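Local coordinates for endoglucanase FnCel5A (Fervidobacterium nodosum, PDB 3NCO), which probably hydrolyses beta-1,4-glucosidic bonds in cellulose, as a family 5 glycosyl hydrolase built on a TIM barrel, at residues Glu121-Val126 against Leu137-Phe142; Glu144-Leu149 against Pro179-Tyr184; Ile173-Val178 against Ile199-Tyr204. One frame throughout, in Å; residues are numbered along the deposited sequence.

Interaction 1 (Glu121-Val126 against Leu137-Phe142); sequences EIWKQV and LFFEIF
Phe139 turns its ring toward Trp123 by setting CG beside its own backbone N and opposite its carbonyl carbon (chi1 -66°). Trp123 also aims its CB at the strand, and its indole reaches inward from the helix. The two side chains slide past each other in opposite directions. CZ3 of Trp123 lies over one face of the Phe139 ring, shifted toward the rim, and comes 3.5 Å from Phe139 CG. CH2 of Trp123 rests 3.7 Å from Phe139 CB. The ring planes are inclined at 44°, with the centroid of the six-membered indole ring 5.0 Å from that of Phe139. On the pyrrole side of the indole, Trp123 NE1 donates a hydrogen bond of 2.8 Å to Ile141 O. The N-H...O angle is 145°. The donor lies in the carbonyl plane, on a lone pair of the oxygen, but the oxygen is tilted out of the indole plane.

This is helix-on-strand packing of a TIM barrel. Helix 112-130 lies outside strand 137-140 and runs nearly antiparallel to it. An alanine in place of Trp123 would remove the indole, which would probably uncover the Phe139 face and leave Ile141 O without this donor.

Between these two anchors, Trp123 CZ2 passes 3.5 Å from Glu140 O. Trp123 CD1 packs more loosely on Ile141 CG2, at 4.3 Å. The next helix, 151-168, adds Val161 against Trp123 and Ile165 against Phe139. Glu140 CB points away from helix 112-130, and Glu140 OE1 forms a salt bridge with Arg59.

Interaction 2 (Glu144-Leu149 against Pro179-Tyr184); sequences EPAQNL and PNWSNY
Ala146 presses its methyl group onto the indole of Trp181. Ala146 CB sits 3.4 Å from the centroid of the six-membered ring and 13° off its normal, a CH-pi contact over the centre of the face. Glu144 meets the same ring at its edge, near the ring plane, where OE1 is 3.5 Å from Trp181 CE3. The carboxylate stands at a right angle to the indole. The Trp181 CB points away from the other loop, and the first torsion (chi1 -53°) places CG beside the backbone N. The ring can thus reach back to Ala146.

The backbones are joined just beneath. Trp181 N donates to Pro145 O over 2.8 Å. Asn180 N also lies near that oxygen, but at a poor angle. It donates instead to a water 2.8 Å away, which in turn donates to Leu149 O. Pro145 CB packs on Pro179 CB at 4.1 Å.

Further out, a type II' turn from Ala146 to Leu149 shapes one loop. Ser182 OG, 3.3 Å from Glu144 CA, hydrogen-bonds to Val178 O. Glu144 N is bonded to Asp177 OD2, and Glu144 OE2 to His203 ND1. Glu144 and Pro145 belong to the Asn-Glu-Pro signature of family 5, in the loop after strand 137-140 at the C-terminal end of the barrel strands, where family 5 enzymes have their active site.

The two carboxylate oxygens of Glu144 thus do different work. OE2 is tied to the imidazole of His203, while OE1 lies by the ring-edge hydrogens of Trp181, probably a weakly favourable electrostatic contact.

Interaction 3 (Ile173-Val178 against Ile199-Tyr204); sequences IVIIDV and IVSFHY
Ile176 and Ser201 are central to a parallel ladder in which strand 174-177 and strand 199-204 run side by side, their short axes crossing at -41°, joined by four N-H...O bonds: Ile199 N to Val174 O, Ile176 N to Ile199 O at 2.8 Å, Ser201 N to Ile176 O at 2.9 Å, and Val178 N to Ser201 O.

One face carries Ile175, Asp177, Ile199 and Ser201. Ile175 and Ile199 lie alongside, pointing the same way. The CG2 branch of Ile175, anti to its backbone N, touches Ser201 CB at 3.5 Å. From this face Asp177 OD2 comes within 3.9 Å of His203 NE2, too far for a bond. The polar ends of both are engaged by Glu144. Ser201 OG is bonded to Phe257 O. Just before strand 174-177, Ile173 CG2 meets Ile199 CD1 at 3.6 Å. Just past that strand, Val178 CG2 reaches across to Val200 CG1, 3.8 Å away; Val200 is on the face of Ile176.

These are the fifth and sixth strands of the eight-stranded barrel, and no alpha-helix intervenes between them along the chain. Helix 151-168 packs outside strand 174-177, with Tyr158 on Ile176. Helix 12-20 supplies Tyr16 to Ile173 and Ile20 to Ile199. Strand 137-140 flanks one side of the pair and strand 256-261 the other.

Overall arrangement
All three contacts belong to one barrel. Interactions 1 and 3, with centres about 14 Å apart, share the sheet: strands 137-140 and 174-177 are neighbours, and Ile175 N lies 2.8 Å from Phe139 O, a probable hydrogen bond. Inside the barrel Glu140 OE2 approaches Asp177 OD1 to 2.6 Å, which is consistent with a shared proton. Interaction 2 lies in the loops beyond these strands, its centre about 11 Å from that of interaction 3. Glu144 OE2 to His203 ND1, a probable hydrogen bond of 2.6 Å, joins the two at the probable active-site end. Interactions 1 and 2, about 18 Å apart between centres, meet through Phe142 and Leu149.

Interaction 1 (Glu121-Val126 against Leu137-Phe142)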
loop_
_atom_site.group_PDB
_atom_site.type_symbol
_atom_site.label_atom_id
_atom_site.label_comp_id
_atom_site.label_asym_id
_atom_site.label_seq_id
_atom_site.Cartn_x
_atom_site.Cartn_y
_atom_site.Cartn_z
ATOM N N GLU A 121 9.104 17.813 -4.318
ATOM C CA GLU A 121 10.205 18.165 -3.397
ATOM C C GLU A 121 10.357 17.158 -2.257
ATOM O O GLU A 121 11.480 16.811 -1.890
ATOM C CB GLU A 121 9.998 19.546 -2.801
ATOM C CG GLU A 121 10.073 20.688 -3.826
ATOM C CD GLU A 121 11.327 20.617 -4.715
ATOM O OE1 GLU A 121 12.450 20.529 -4.169
ATOM O OE2 GLU A 121 11.215 20.631 -5.961
ATOM N N ILE A 122 9.245 16.647 -1.739
ATOM C CA ILE A 122 9.320 15.567 -0.723
ATOM C C ILE A 122 10.106 14.403 -1.276
ATOM O O ILE A 122 11.054 13.914 -0.662
ATOM C CB ILE A 122 7.895 15.113 -0.279
ATOM C CG1 ILE A 122 7.315 16.184 0.633
ATOM C CG2 ILE A 122 7.924 13.722 0.437
ATOM C CD1 ILE A 122 5.804 16.073 0.847
ATOM N N TRP A 123 9.738 13.963 -2.462
ATOM C CA TRP A 123 10.388 12.806 -3.044
ATOM C C TRP A 123 11.845 13.051 -3.452
ATOM O O TRP A 123 12.683 12.121 -3.402
ATOM C CB TRP A 123 9.539 12.215 -4.164
ATOM C CG TRP A 123 8.591 11.159 -3.558
ATOM C CD1 TRP A 123 7.190 11.223 -3.413
ATOM C CD2 TRP A 123 8.991 9.943 -2.951
ATOM N NE1 TRP A 123 6.734 10.080 -2.793
ATOM C CE2 TRP A 123 7.823 9.293 -2.473
ATOM C CE3 TRP A 123 10.245 9.336 -2.768
ATOM C CZ2 TRP A 123 7.881 8.037 -1.827
ATOM C CZ3 TRP A 123 10.313 8.117 -2.159
ATOM C CH2 TRP A 123 9.140 7.451 -1.672
ATOM N N LYS A 124 12.168 14.274 -3.859
ATOM C CA LYS A 124 13.579 14.571 -4.143
ATOM C C LYS A 124 14.403 14.285 -2.882
ATOM O O LYS A 124 15.498 13.680 -2.936
ATOM C CB LYS A 124 13.712 16.030 -4.553
ATOM C CG LYS A 124 15.144 16.454 -4.804
ATOM C CD LYS A 124 15.143 17.870 -5.380
ATOM C CE LYS A 124 16.555 18.296 -5.889
ATOM N NZ LYS A 124 16.868 17.626 -7.232
ATOM N N GLN A 125 13.875 14.706 -1.748
ATOM C CA GLN A 125 14.544 14.513 -0.480
ATOM C C GLN A 125 14.564 13.055 0.004
ATOM O O GLN A 125 15.583 12.605 0.538
ATOM C CB GLN A 125 13.870 15.360 0.560
ATOM C CG GLN A 125 14.172 16.812 0.324
ATOM C CD GLN A 125 13.419 17.650 1.312
ATOM O OE1 GLN A 125 13.796 17.709 2.465
ATOM N NE2 GLN A 125 12.287 18.223 0.892
ATOM N N VAL A 126 13.447 12.362 -0.072
ATOM C CA VAL A 126 13.385 10.978 0.402
ATOM C C VAL A 126 14.297 10.103 -0.476
ATOM O O VAL A 126 15.131 9.298 0.055
ATOM C CB VAL A 126 11.964 10.427 0.370
ATOM C CG1 VAL A 126 11.980 8.943 0.838
ATOM C CG2 VAL A 126 11.022 11.281 1.242
ATOM N N LEU A 137 14.516 -2.233 -0.487
ATOM C CA LEU A 137 13.657 -1.056 -0.224
ATOM C C LEU A 137 13.079 -0.541 -1.554
ATOM O O LEU A 137 13.850 -0.138 -2.442
ATOM C CB LEU A 137 14.448 0.090 0.411
ATOM C CG LEU A 137 13.672 1.399 0.637
ATOM C CD1 LEU A 137 12.544 1.236 1.706
ATOM C CD2 LEU A 137 14.656 2.516 1.020
ATOM N N PHE A 138 11.746 -0.471 -1.602
ATOM C CA PHE A 138 10.995 0.063 -2.767
ATOM C C PHE A 138 10.339 1.398 -2.415
ATOM O O PHE A 138 9.942 1.584 -1.246
ATOM C CB PHE A 138 9.839 -0.892 -3.146
ATOM C CG PHE A 138 10.277 -2.257 -3.606
ATOM C CD1 PHE A 138 11.594 -2.591 -3.767
ATOM C CD2 PHE A 138 9.307 -3.193 -3.958
ATOM C CE1 PHE A 138 11.966 -3.914 -4.142
ATOM C CE2 PHE A 138 9.654 -4.483 -4.372
ATOM C CZ PHE A 138 10.994 -4.858 -4.443
ATOM N N PHE A 139 10.212 2.312 -3.397
ATOM C CA PHE A 139 9.482 3.559 -3.152
ATOM C C PHE A 139 8.072 3.458 -3.723
ATOM O O PHE A 139 7.846 2.671 -4.652
ATOM C CB PHE A 139 10.150 4.722 -3.882
ATOM C CG PHE A 139 11.524 5.051 -3.361
ATOM C CD1 PHE A 139 11.898 4.578 -2.100
ATOM C CD2 PHE A 139 12.418 5.886 -4.095
ATOM C CE1 PHE A 139 13.134 4.842 -1.571
ATOM C CE2 PHE A 139 13.685 6.205 -3.572
ATOM C CZ PHE A 139 14.049 5.703 -2.289
ATOM N N GLU A 140 7.127 4.245 -3.200
ATOM C CA GLU A 140 5.764 4.247 -3.707
ATOM C C GLU A 140 5.259 5.687 -3.709
ATOM O O GLU A 140 4.984 6.211 -2.639
ATOM C CB GLU A 140 4.890 3.380 -2.805
ATOM C CG GLU A 140 3.420 3.401 -3.303
ATOM C CD GLU A 140 2.446 2.576 -2.479
ATOM O OE1 GLU A 140 2.875 2.029 -1.441
ATOM O OE2 GLU A 140 1.275 2.495 -2.850
ATOM N N ILE A 141 5.209 6.323 -4.885
ATOM C CA ILE A 141 5.043 7.777 -4.978
ATOM C C ILE A 141 3.900 8.361 -4.155
ATOM O O ILE A 141 4.104 9.300 -3.371
ATOM C CB ILE A 141 4.869 8.208 -6.434
ATOM C CG1 ILE A 141 6.221 7.970 -7.110
ATOM C CG2 ILE A 141 4.588 9.740 -6.528
ATOM C CD1 ILE A 141 6.147 8.079 -8.657
ATOM N N PHE A 142 2.702 7.777 -4.303
ATOM C CA PHE A 142 1.543 8.289 -3.566
ATOM C C PHE A 142 0.462 7.237 -3.394
ATOM O O PHE A 142 0.159 6.484 -4.319
ATOM C CB PHE A 142 0.980 9.572 -4.194
ATOM C CG PHE A 142 0.030 10.306 -3.306
ATOM C CD1 PHE A 142 0.439 10.823 -2.054
ATOM C CD2 PHE A 142 -1.300 10.429 -3.690
ATOM C CE1 PHE A 142 -0.491 11.460 -1.212
ATOM C CE2 PHE A 142 -2.222 11.101 -2.884
ATOM C CZ PHE A 142 -1.830 11.609 -1.655
#

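Interaction 2 (Glu144-Leu149 against Pro179-Tyr184)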
loop_
_atom_site.group_PDB
_atom_site.type_symbol
_atom_site.label_atom_id
_atom_site.label_comp_id
_atom_site.label_asym_id
_atom_site.label_seq_id
_atom_site.Cartn_x
_atom_site.Cartn_y
_atom_site.Cartn_z
ATOM N N GLU A 144 -3.253 6.039 -3.238
ATOM C CA GLU A 144 -4.650 6.383 -3.623
ATOM C C GLU A 144 -4.846 7.821 -4.135
ATOM O O GLU A 144 -5.461 8.640 -3.474
ATOM C CB GLU A 144 -5.587 6.111 -2.442
ATOM C CG GLU A 144 -5.685 4.635 -2.171
ATOM C CD GLU A 144 -6.648 4.292 -1.083
ATOM O OE1 GLU A 144 -7.227 5.204 -0.462
ATOM O OE2 GLU A 144 -6.818 3.112 -0.771
ATOM N N PRO A 145 -4.326 8.124 -5.326
ATOM C CA PRO A 145 -4.696 9.371 -5.912
ATOM C C PRO A 145 -6.200 9.400 -5.985
ATOM O O PRO A 145 -6.814 8.322 -6.150
ATOM C CB PRO A 145 -4.167 9.239 -7.346
ATOM C CG PRO A 145 -2.938 8.435 -7.177
ATOM C CD PRO A 145 -3.471 7.331 -6.244
ATOM N N ALA A 146 -6.795 10.577 -5.803
ATOM C CA ALA A 146 -8.278 10.724 -5.828
ATOM C C ALA A 146 -8.708 12.157 -5.754
ATOM O O ALA A 146 -7.877 13.048 -5.738
ATOM C CB ALA A 146 -8.923 9.972 -4.678
ATOM N N GLN A 147 -10.035 12.377 -5.820
ATOM C CA GLN A 147 -10.576 13.715 -5.679
ATOM C C GLN A 147 -10.042 14.565 -6.799
ATOM O O GLN A 147 -10.194 14.178 -7.950
ATOM C CB GLN A 147 -10.328 14.314 -4.281
ATOM C CG GLN A 147 -11.111 13.509 -3.214
ATOM C CD GLN A 147 -11.154 14.262 -1.895
ATOM O OE1 GLN A 147 -11.716 15.364 -1.815
ATOM N NE2 GLN A 147 -10.545 13.702 -0.868
ATOM N N ASN A 148 -9.440 15.714 -6.511
ATOM C CA ASN A 148 -9.056 16.625 -7.604
ATOM C C ASN A 148 -7.762 16.190 -8.281
ATOM O O ASN A 148 -7.382 16.722 -9.316
ATOM C CB ASN A 148 -8.921 18.021 -7.059
ATOM C CG ASN A 148 -10.298 18.621 -6.736
ATOM O OD1 ASN A 148 -11.335 18.147 -7.283
ATOM N ND2 ASN A 148 -10.336 19.570 -5.822
ATOM N N LEU A 149 -7.033 15.304 -7.636
ATOM C CA LEU A 149 -5.921 14.597 -8.304
ATOM C C LEU A 149 -6.493 13.458 -9.133
ATOM O O LEU A 149 -6.442 12.251 -8.737
ATOM C CB LEU A 149 -4.908 14.113 -7.291
ATOM C CG LEU A 149 -3.604 13.497 -7.835
ATOM C CD1 LEU A 149 -2.774 14.458 -8.607
ATOM C CD2 LEU A 149 -2.788 12.961 -6.636
ATOM N N PRO A 179 -5.409 5.412 -9.945
ATOM C CA PRO A 179 -6.086 6.627 -9.429
ATOM C C PRO A 179 -7.497 6.285 -8.922
ATOM O O PRO A 179 -7.832 5.093 -8.778
ATOM C CB PRO A 179 -6.080 7.590 -10.616
ATOM C CG PRO A 179 -6.107 6.652 -11.830
ATOM C CD PRO A 179 -5.449 5.333 -11.431
ATOM N N ASN A 180 -8.289 7.324 -8.577
ATOM C CA ASN A 180 -9.637 7.137 -8.009
ATOM C C ASN A 180 -9.644 6.127 -6.858
ATOM O O ASN A 180 -10.355 5.109 -6.861
ATOM C CB ASN A 180 -10.655 6.766 -9.085
ATOM C CG ASN A 180 -12.016 7.375 -8.816
ATOM O OD1 ASN A 180 -12.379 8.401 -9.401
ATOM N ND2 ASN A 180 -12.783 6.741 -7.931
ATOM N N TRP A 181 -8.840 6.453 -5.854
ATOM C CA TRP A 181 -8.706 5.602 -4.648
ATOM C C TRP A 181 -8.080 4.239 -4.929
ATOM O O TRP A 181 -8.208 3.326 -4.078
ATOM C CB TRP A 181 -10.068 5.372 -3.976
ATOM C CG TRP A 181 -10.765 6.597 -3.706
ATOM C CD1 TRP A 181 -11.913 7.074 -4.329
ATOM C CD2 TRP A 181 -10.414 7.548 -2.731
ATOM N NE1 TRP A 181 -12.274 8.262 -3.779
ATOM C CE2 TRP A 181 -11.382 8.583 -2.791
ATOM C CE3 TRP A 181 -9.402 7.627 -1.792
ATOM C CZ2 TRP A 181 -11.338 9.688 -1.962
ATOM C CZ3 TRP A 181 -9.350 8.743 -0.959
ATOM C CH2 TRP A 181 -10.323 9.746 -1.039
ATOM N N SER A 182 -7.472 4.067 -6.113
ATOM C CA SER A 182 -6.829 2.790 -6.452
ATOM C C SER A 182 -7.858 1.628 -6.584
ATOM O O SER A 182 -7.522 0.441 -6.482
ATOM C CB SER A 182 -5.608 2.566 -5.504
ATOM O OG SER A 182 -4.798 3.772 -5.561
ATOM N N ASN A 183 -9.081 2.007 -6.929
ATOM C CA ASN A 183 -10.122 1.009 -7.170
ATOM C C ASN A 183 -9.821 0.277 -8.495
ATOM O O ASN A 183 -9.374 0.906 -9.483
ATOM C CB ASN A 183 -11.474 1.705 -7.225
ATOM C CG ASN A 183 -12.609 0.755 -7.616
ATOM O OD1 ASN A 183 -12.801 0.450 -8.798
ATOM N ND2 ASN A 183 -13.353 0.298 -6.620
ATOM N N TYR A 184 -9.989 -1.049 -8.470
ATOM C CA TYR A 184 -9.561 -1.946 -9.560
ATOM C C TYR A 184 -10.053 -1.457 -10.922
ATOM O O TYR A 184 -9.331 -1.590 -11.911
ATOM C CB TYR A 184 -10.033 -3.410 -9.294
ATOM C CG TYR A 184 -11.471 -3.563 -9.682
ATOM C CD1 TYR A 184 -11.814 -3.951 -10.980
ATOM C CD2 TYR A 184 -12.489 -3.204 -8.799
ATOM C CE1 TYR A 184 -13.129 -4.008 -11.385
ATOM C CE2 TYR A 184 -13.856 -3.240 -9.217
ATOM C CZ TYR A 184 -14.141 -3.664 -10.518
ATOM O OH TYR A 184 -15.451 -3.671 -10.957
HETATM O O HOH W 1 -11.755 10.380 -6.880
HETATM O O HOH W 2 -8.134 10.069 -9.188
#

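Interaction 3 (Ile173-Val178 against Ile199-Tyr204)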
loop_
_atom_site.group_PDB
_atom_site.type_symbol
_atom_site.label_atom_id
_atom_site.label_comp_id
_atom_site.label_asym_id
_atom_site.label_seq_id
_atom_site.Cartn_x
_atom_site.Cartn_y
_atom_site.Cartn_z
ATOM N N ILE A 173 12.952 0.047 -7.523
ATOM C CA ILE A 173 11.538 -0.141 -7.826
ATOM C C ILE A 173 10.694 1.053 -7.325
ATOM O O ILE A 173 10.799 1.449 -6.159
ATOM C CB ILE A 173 11.028 -1.427 -7.232
ATOM C CG1 ILE A 173 11.654 -2.630 -7.955
ATOM C CG2 ILE A 173 9.479 -1.453 -7.310
ATOM C CD1 ILE A 173 11.173 -2.849 -9.368
ATOM N N VAL A 174 9.839 1.604 -8.192
ATOM C CA VAL A 174 8.904 2.629 -7.764
ATOM C C VAL A 174 7.502 2.114 -8.086
ATOM O O VAL A 174 7.229 1.686 -9.238
ATOM C CB VAL A 174 9.172 3.963 -8.510
ATOM C CG1 VAL A 174 8.017 5.039 -8.265
ATOM C CG2 VAL A 174 10.571 4.458 -8.114
ATOM N N ILE A 175 6.615 2.153 -7.087
ATOM C CA ILE A 175 5.253 1.620 -7.236
ATOM C C ILE A 175 4.326 2.783 -7.551
ATOM O O ILE A 175 4.331 3.791 -6.840
ATOM C CB ILE A 175 4.797 0.930 -5.933
ATOM C CG1 ILE A 175 5.578 -0.379 -5.783
ATOM C CG2 ILE A 175 3.277 0.610 -5.917
ATOM C CD1 ILE A 175 5.697 -0.809 -4.356
ATOM N N ILE A 176 3.553 2.596 -8.621
ATOM C CA ILE A 176 2.587 3.583 -9.112
ATOM C C ILE A 176 1.148 3.144 -8.817
ATOM O O ILE A 176 0.696 2.091 -9.296
ATOM C CB ILE A 176 2.729 3.758 -10.679
ATOM C CG1 ILE A 176 4.180 3.987 -11.053
ATOM C CG2 ILE A 176 1.813 4.843 -11.209
ATOM C CD1 ILE A 176 4.882 5.119 -10.292
ATOM N N ASP A 177 0.437 3.926 -8.010
ATOM C CA ASP A 177 -0.961 3.612 -7.670
ATOM C C ASP A 177 -1.930 3.954 -8.778
ATOM O O ASP A 177 -1.816 4.946 -9.436
ATOM C CB ASP A 177 -1.410 4.395 -6.419
ATOM C CG ASP A 177 -0.788 3.781 -5.089
ATOM O OD1 ASP A 177 0.430 3.447 -5.104
ATOM O OD2 ASP A 177 -1.492 3.715 -4.042
ATOM N N VAL A 178 -2.893 3.084 -8.913
ATOM C CA VAL A 178 -4.101 3.328 -9.723
ATOM C C VAL A 178 -4.845 4.522 -9.100
ATOM O O VAL A 178 -4.887 4.638 -7.852
ATOM C CB VAL A 178 -4.918 2.022 -9.681
ATOM C CG1 VAL A 178 -6.269 2.289 -10.313
ATOM C CG2 VAL A 178 -4.130 0.989 -10.488
ATOM N N ILE A 199 6.147 -0.879 -10.739
ATOM C CA ILE A 199 5.088 -1.849 -10.468
ATOM C C ILE A 199 3.810 -1.056 -10.279
ATOM O O ILE A 199 3.831 0.008 -9.649
ATOM C CB ILE A 199 5.423 -2.612 -9.154
ATOM C CG1 ILE A 199 6.680 -3.487 -9.388
ATOM C CG2 ILE A 199 4.276 -3.522 -8.677
ATOM C CD1 ILE A 199 7.207 -4.160 -8.129
ATOM N N VAL A 200 2.691 -1.588 -10.773
ATOM C CA VAL A 200 1.432 -0.831 -10.614
ATOM C C VAL A 200 0.705 -1.464 -9.445
ATOM O O VAL A 200 0.763 -2.692 -9.249
ATOM C CB VAL A 200 0.583 -0.937 -11.945
ATOM C CG1 VAL A 200 -0.853 -0.515 -11.727
ATOM C CG2 VAL A 200 1.255 -0.107 -13.061
ATOM N N SER A 201 0.038 -0.632 -8.643
ATOM C CA SER A 201 -0.705 -1.171 -7.502
ATOM C C SER A 201 -2.167 -0.739 -7.452
ATOM O O SER A 201 -2.463 0.418 -7.685
ATOM C CB SER A 201 0.006 -0.733 -6.224
ATOM O OG SER A 201 -0.695 -1.198 -5.101
ATOM N N PHE A 202 -3.054 -1.680 -7.088
ATOM C CA PHE A 202 -4.476 -1.312 -6.811
ATOM C C PHE A 202 -4.816 -1.803 -5.426
ATOM O O PHE A 202 -4.019 -2.546 -4.852
ATOM C CB PHE A 202 -5.478 -1.856 -7.854
ATOM C CG PHE A 202 -5.751 -3.359 -7.756
ATOM C CD1 PHE A 202 -7.004 -3.830 -7.378
ATOM C CD2 PHE A 202 -4.749 -4.295 -8.109
ATOM C CE1 PHE A 202 -7.259 -5.247 -7.327
ATOM C CE2 PHE A 202 -4.991 -5.676 -8.040
ATOM C CZ PHE A 202 -6.231 -6.134 -7.655
ATOM N N HIS A 203 -5.895 -1.284 -4.870
ATOM C CA HIS A 203 -6.375 -1.716 -3.575
ATOM C C HIS A 203 -7.728 -2.354 -3.738
ATOM O O HIS A 203 -8.490 -1.958 -4.626
ATOM C CB HIS A 203 -6.514 -0.523 -2.668
ATOM C CG HIS A 203 -5.207 0.143 -2.395
ATOM N ND1 HIS A 203 -5.114 1.307 -1.682
ATOM C CD2 HIS A 203 -3.950 -0.215 -2.731
ATOM C CE1 HIS A 203 -3.837 1.647 -1.576
ATOM N NE2 HIS A 203 -3.110 0.734 -2.211
ATOM N N TYR A 204 -8.022 -3.350 -2.908
ATOM C CA TYR A 204 -9.238 -4.116 -3.084
ATOM C C TYR A 204 -10.038 -4.216 -1.799
ATOM O O TYR A 204 -9.584 -4.815 -0.821
ATOM C CB TYR A 204 -8.993 -5.532 -3.632
ATOM C CG TYR A 204 -10.271 -6.126 -4.213
ATOM C CD1 TYR A 204 -10.803 -5.650 -5.411
ATOM C CD2 TYR A 204 -10.937 -7.174 -3.552
ATOM C CE1 TYR A 204 -11.999 -6.205 -5.910
ATOM C CE2 TYR A 204 -12.098 -7.729 -4.030
ATOM C CZ TYR A 204 -12.619 -7.245 -5.210
ATOM O OH TYR A 204 -13.748 -7.796 -5.724
#